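Local coordinates for Lin1944 protein (Listeria innocua, PDB 3D7L), which is of unknown function but belongs to the short-chain dehydrogenase/reductase family and is probably an oxidoreductase, at residues I6-A11 with V63-S68; R151-S156 with T195-Q200. All blocks are in the same frame, centred on the assembly; numbering follows the deposited sequence.

Interaction 1. Residues I6-A11 with V63-S68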
loop_
_atom_site.group_PDB
_atom_site.type_symbol
_atom_site.label_atom_id
_atom_site.label_comp_id
_atom_site.label_asym_id
_atom_site.label_seq_id
_atom_site.Cartn_x
_atom_site.Cartn_y
_atom_site.Cartn_z
ATOM N N ILE D 6 -3.907 6.463 26.381
ATOM C CA ILE D 6 -3.315 6.120 25.081
ATOM C C ILE D 6 -2.720 4.708 25.064
ATOM O O ILE D 6 -1.925 4.336 25.945
ATOM C CB ILE D 6 -2.215 7.140 24.679
ATOM C CG1 ILE D 6 -2.785 8.566 24.620
ATOM C CG2 ILE D 6 -1.584 6.761 23.346
ATOM C CD1 ILE D 6 -1.725 9.644 24.534
ATOM N N LEU D 7 -3.102 3.925 24.064
ATOM C CA LEU D 7 -2.476 2.624 23.843
ATOM C C LEU D 7 -1.354 2.806 22.832
ATOM O O LEU D 7 -1.586 3.205 21.676
ATOM C CB LEU D 7 -3.489 1.590 23.342
ATOM C CG LEU D 7 -2.932 0.204 22.992
ATOM C CD1 LEU D 7 -2.392 -0.537 24.220
ATOM C CD2 LEU D 7 -3.999 -0.653 22.260
ATOM N N LEU D 8 -0.133 2.548 23.279
ATOM C CA LEU D 8 1.033 2.728 22.438
ATOM C C LEU D 8 1.614 1.368 22.091
ATOM O O LEU D 8 2.195 0.689 22.960
ATOM C CB LEU D 8 2.071 3.615 23.143
ATOM C CG LEU D 8 3.461 3.796 22.508
ATOM C CD1 LEU D 8 3.410 4.243 21.046
ATOM C CD2 LEU D 8 4.289 4.769 23.341
ATOM N N ILE D 9 1.439 0.968 20.830
ATOM C CA ILE D 9 1.953 -0.323 20.341
ATOM C C ILE D 9 3.310 -0.073 19.720
ATOM O O ILE D 9 3.433 0.775 18.837
ATOM C CB ILE D 9 0.977 -1.000 19.318
ATOM C CG1 ILE D 9 -0.381 -1.236 19.985
ATOM C CG2 ILE D 9 1.511 -2.375 18.844
ATOM C CD1 ILE D 9 -1.566 -0.697 19.225
ATOM N N GLY D 10 4.330 -0.795 20.199
ATOM C CA GLY D 10 5.708 -0.633 19.700
ATOM C C GLY D 10 6.558 0.240 20.612
ATOM O O GLY D 10 7.587 0.759 20.192
ATOM N N ALA D 11 6.134 0.386 21.865
ATOM C CA ALA D 11 6.735 1.340 22.806
ATOM C C ALA D 11 8.219 1.107 23.114
ATOM O O ALA D 11 8.928 2.057 23.420
ATOM C CB ALA D 11 5.936 1.406 24.100
ATOM N N VAL D 63 -1.964 4.310 19.029
ATOM C CA VAL D 63 -0.765 4.755 18.373
ATOM C C VAL D 63 0.046 3.524 18.030
ATOM O O VAL D 63 0.425 2.758 18.895
ATOM C CB VAL D 63 0.104 5.620 19.281
ATOM C CG1 VAL D 63 1.339 6.079 18.535
ATOM C CG2 VAL D 63 -0.677 6.822 19.838
ATOM N N SER D 64 0.343 3.371 16.751
ATOM C CA SER D 64 1.160 2.267 16.290
ATOM C C SER D 64 2.496 2.827 15.850
ATOM O O SER D 64 2.554 3.605 14.880
ATOM C CB SER D 64 0.477 1.568 15.113
ATOM O OG SER D 64 1.374 0.689 14.437
ATOM N N ALA D 65 3.548 2.462 16.585
ATOM C CA ALA D 65 4.923 2.717 16.166
ATOM C C ALA D 65 5.613 1.356 15.960
ATOM O O ALA D 65 6.706 1.092 16.472
ATOM C CB ALA D 65 5.630 3.550 17.205
ATOM N N THR D 66 4.932 0.481 15.227
ATOM C CA THR D 66 5.295 -0.929 15.134
ATOM C C THR D 66 5.110 -1.406 13.696
ATOM O O THR D 66 4.600 -0.669 12.863
ATOM C CB THR D 66 4.428 -1.804 16.100
ATOM O OG1 THR D 66 5.084 -3.057 16.324
ATOM C CG2 THR D 66 2.992 -2.043 15.552
ATOM N N GLY D 67 5.514 -2.636 13.421
ATOM C CA GLY D 67 5.302 -3.229 12.103
ATOM C C GLY D 67 6.617 -3.404 11.388
ATOM O O GLY D 67 7.409 -2.479 11.314
ATOM N N SER D 68 6.844 -4.596 10.855
ATOM C CA SER D 68 8.098 -4.929 10.192
ATOM C C SER D 68 7.877 -5.171 8.716
ATOM O O SER D 68 6.820 -5.667 8.322
ATOM C CB SER D 68 8.709 -6.209 10.785
ATOM O OG SER D 68 8.730 -6.176 12.199
HETATM O O HOH W 1 9.127 1.738 17.672
#
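V63 carries most of the apolar contact of this strand pair, each of its two methyls meeting a different residue. Its CG1, anti to the backbone N (chi1 -179°), lies 3.7 Å from CD1 of L8; its CG2 reaches CG2 of I6 at 3.6 Å. The opposite face of the sheet carries I9, whose CG2 meets CG2 of T66 at 3.6 Å just beyond the end of the strand. Between these side chains runs parallel backbone pairing: V63 N donates to L7 O (2.9 Å), I9 N to V63 O (2.8 Å) and A65 N to I9 O (2.8 Å). Beyond A65 N the direct backbone bonding stops, though the chains stay close. G10 turns at a positive phi of 99°, where a side chain would run into the carbonyl of I9 and into A65 O, so the position calls for glycine; its CA packs against A65 O and CB of T66. A water bridges the two chains, donating to G10 O (3.1 Å) and A65 O (2.8 Å). Further out, F186 and V190 of helix 179-191 cover V63, and V19 of helix 14-23 covers L8; on the I9 side, S64 OG is hydrogen-bonded to Q93. These are the first and fourth strands of an SDR Rossmann fold. G10 begins the glycine-rich turn, and the A65-T66 loop sits where relatives carry the Asn-Asn-Ala-Gly motif, consistent with a dinucleotide site. Direct N-H...O hydrogen bonds and buried methyls fix the strands, whereas the two loop carbonyls, both acceptors, need the water's hydrogens to be joined.

Interaction 2. Residues R151-S156 with T195-Q200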
loop_
_atom_site.group_PDB
_atom_site.type_symbol
_atom_site.label_atom_id
_atom_site.label_comp_id
_atom_site.label_asym_id
_atom_site.label_seq_id
_atom_site.Cartn_x
_atom_site.Cartn_y
_atom_site.Cartn_z
ATOM N N ARG D 151 -10.496 10.363 14.627
ATOM C CA ARG D 151 -9.520 10.839 13.626
ATOM C C ARG D 151 -8.458 9.792 13.346
ATOM O O ARG D 151 -8.217 8.894 14.171
ATOM C CB ARG D 151 -8.873 12.157 14.073
ATOM C CG ARG D 151 -9.898 13.253 14.483
ATOM C CD ARG D 151 -9.201 14.522 15.036
ATOM N NE ARG D 151 -8.586 14.237 16.320
ATOM C CZ ARG D 151 -7.281 14.049 16.542
ATOM N NH1 ARG D 151 -6.384 14.168 15.576
ATOM N NH2 ARG D 151 -6.872 13.781 17.766
ATOM N N ILE D 152 -7.836 9.885 12.170
ATOM C CA ILE D 152 -6.738 8.971 11.829
ATOM C C ILE D 152 -5.694 9.673 10.956
ATOM O O ILE D 152 -6.020 10.225 9.894
ATOM C CB ILE D 152 -7.253 7.635 11.162
ATOM C CG1 ILE D 152 -6.071 6.760 10.705
ATOM C CG2 ILE D 152 -8.189 7.939 9.941
ATOM C CD1 ILE D 152 -6.455 5.296 10.466
ATOM N N ASN D 153 -4.446 9.648 11.418
ATOM C CA ASN D 153 -3.330 10.230 10.665
ATOM C C ASN D 153 -2.153 9.257 10.583
ATOM O O ASN D 153 -2.131 8.264 11.292
ATOM C CB ASN D 153 -2.826 11.522 11.333
ATOM C CG ASN D 153 -3.905 12.572 11.481
ATOM O OD1 ASN D 153 -4.431 13.073 10.484
ATOM N ND2 ASN D 153 -4.220 12.939 12.730
ATOM N N THR D 154 -1.176 9.557 9.737
ATOM C CA THR D 154 0.045 8.770 9.712
ATOM C C THR D 154 1.249 9.678 9.946
ATOM O O THR D 154 1.207 10.876 9.635
ATOM C CB THR D 154 0.243 7.965 8.397
ATOM O OG1 THR D 154 0.183 8.836 7.272
ATOM C CG2 THR D 154 -0.814 6.902 8.260
ATOM N N VAL D 155 2.299 9.108 10.512
ATOM C CA VAL D 155 3.564 9.809 10.686
ATOM C C VAL D 155 4.607 9.078 9.834
ATOM O O VAL D 155 4.720 7.850 9.904
ATOM C CB VAL D 155 3.961 9.921 12.163
ATOM C CG1 VAL D 155 5.390 10.529 12.315
ATOM C CG2 VAL D 155 2.912 10.759 12.932
ATOM N N SER D 156 5.313 9.830 8.998
ATOM C CA SER D 156 6.304 9.250 8.069
ATOM C C SER D 156 7.696 9.787 8.392
ATOM O O SER D 156 8.040 10.922 8.056
ATOM C CB SER D 156 5.952 9.534 6.623
ATOM O OG SER D 156 6.878 8.873 5.765
ATOM N N THR D 195 -7.255 15.228 10.617
ATOM C CA THR D 195 -7.451 13.845 10.222
ATOM C C THR D 195 -7.124 13.660 8.732
ATOM O O THR D 195 -7.169 14.604 7.961
ATOM C CB THR D 195 -8.897 13.361 10.553
ATOM O OG1 THR D 195 -8.949 11.925 10.513
ATOM C CG2 THR D 195 -9.917 13.947 9.563
ATOM N N GLY D 196 -6.797 12.439 8.347
ATOM C CA GLY D 196 -6.456 12.133 6.960
ATOM C C GLY D 196 -5.107 12.675 6.542
ATOM O O GLY D 196 -4.809 12.747 5.342
ATOM N N GLU D 197 -4.288 13.041 7.526
ATOM C CA GLU D 197 -2.990 13.643 7.285
ATOM C C GLU D 197 -1.866 12.624 7.316
ATOM O O GLU D 197 -1.934 11.624 8.030
ATOM C CB GLU D 197 -2.708 14.732 8.309
ATOM C CG GLU D 197 -3.747 15.867 8.362
ATOM C CD GLU D 197 -3.882 16.631 7.047
ATOM O OE1 GLU D 197 -2.895 16.752 6.266
ATOM O OE2 GLU D 197 -5.010 17.097 6.792
ATOM N N SER D 198 -0.862 12.886 6.489
ATOM C CA SER D 198 0.450 12.239 6.505
ATOM C C SER D 198 1.443 13.318 6.946
ATOM O O SER D 198 1.669 14.310 6.234
ATOM C CB SER D 198 0.789 11.672 5.110
ATOM O OG SER D 198 2.130 11.192 5.046
ATOM N N TYR D 199 1.979 13.159 8.158
ATOM C CA TYR D 199 2.924 14.100 8.737
ATOM C C TYR D 199 4.316 13.609 8.430
ATOM O O TYR D 199 4.800 12.676 9.068
ATOM C CB TYR D 199 2.739 14.194 10.261
ATOM C CG TYR D 199 1.406 14.783 10.694
ATOM C CD1 TYR D 199 0.891 15.909 10.067
ATOM C CD2 TYR D 199 0.675 14.219 11.738
ATOM C CE1 TYR D 199 -0.336 16.470 10.454
ATOM C CE2 TYR D 199 -0.559 14.776 12.137
ATOM C CZ TYR D 199 -1.044 15.902 11.493
ATOM O OH TYR D 199 -2.246 16.458 11.851
ATOM N N GLN D 200 4.956 14.223 7.442
ATOM C CA GLN D 200 6.310 13.832 7.046
ATOM C C GLN D 200 7.306 14.491 8.009
ATOM O O GLN D 200 7.179 15.666 8.305
ATOM C CB GLN D 200 6.591 14.327 5.624
ATOM C CG GLN D 200 5.562 13.905 4.537
ATOM C CD GLN D 200 5.719 14.743 3.265
ATOM O OE1 GLN D 200 6.116 15.919 3.320
ATOM N NE2 GLN D 200 5.449 14.142 2.124
HETATM O O HOH W 2 2.220 8.558 5.631
#
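T195 and N153 use side-chain oxygens to start a pairing that backbone atoms finish, where the C-terminal strand 198-201 docks in parallel on strand 151-157 at the margin of the Rossmann sheet. OG1 of T195 accepts the amide of I152 at 2.9 Å, standing in for a backbone carbonyl, and G196 N in turn donates to I152 O. The tight centre is N153. With CG anti to its carbonyl carbon (chi1 -58°), the amide leans toward 195-200, and OD1 takes E197 N in its own carbonyl plane, on a lone pair, at 3.0 Å. Its ND2 is held by Q194 O and S189 OG, fixing the flip of this buried amide. From there the bonding becomes regular: T154 N to E197 O (2.8 Å), Y199 N to T154 O (2.8 Å, almost straight at 178°) and S156 N to Y199 O (2.9 Å). On the same face as N153, the Y199 ring runs obliquely past the asparagine, ring and amide planes 42° apart, and receives CG2 of V155 at its edge, 4.3 Å from CD2. Helix 179-191 closes over V155, while Y199 OH is hydrogen-bonded to Q194. The loose, solvent side lies at E197 and Q200: the E197 side chain, bent at chi2, carries its carboxylate off from 151-156, and exposed Q200 sends NE2 to E119. The face of T154 and S198 is covered by helix 126-142 and bridged by solvent: one water joins the two hydroxyls, 2.6 Å from T154 OG1 and 2.7 Å from S198 OG.

Overall arrangement
Both contacts pair neighbouring strands of one parallel sheet, with centres about 15 Å apart and nearest atoms about 7 Å apart, so they do not touch. Interaction 1 joins strands 5-9 and 59-64, its centre about 6 Å from the centre of the folded chain; interaction 2 joins 151-157 to the outermost strand 198-201. Strand 108-113 lies between them, paired with 59-64 on one flank and 151-157 on the other. Helix 179-191 spans the gap, F186 touching both V63 and V155. In sequence the two follow one another: both segments of interaction 1 precede R151. The first thus belongs to the N-terminal, probably nucleotide-binding half, whereas the second completes the sheet with the chain's C-terminus.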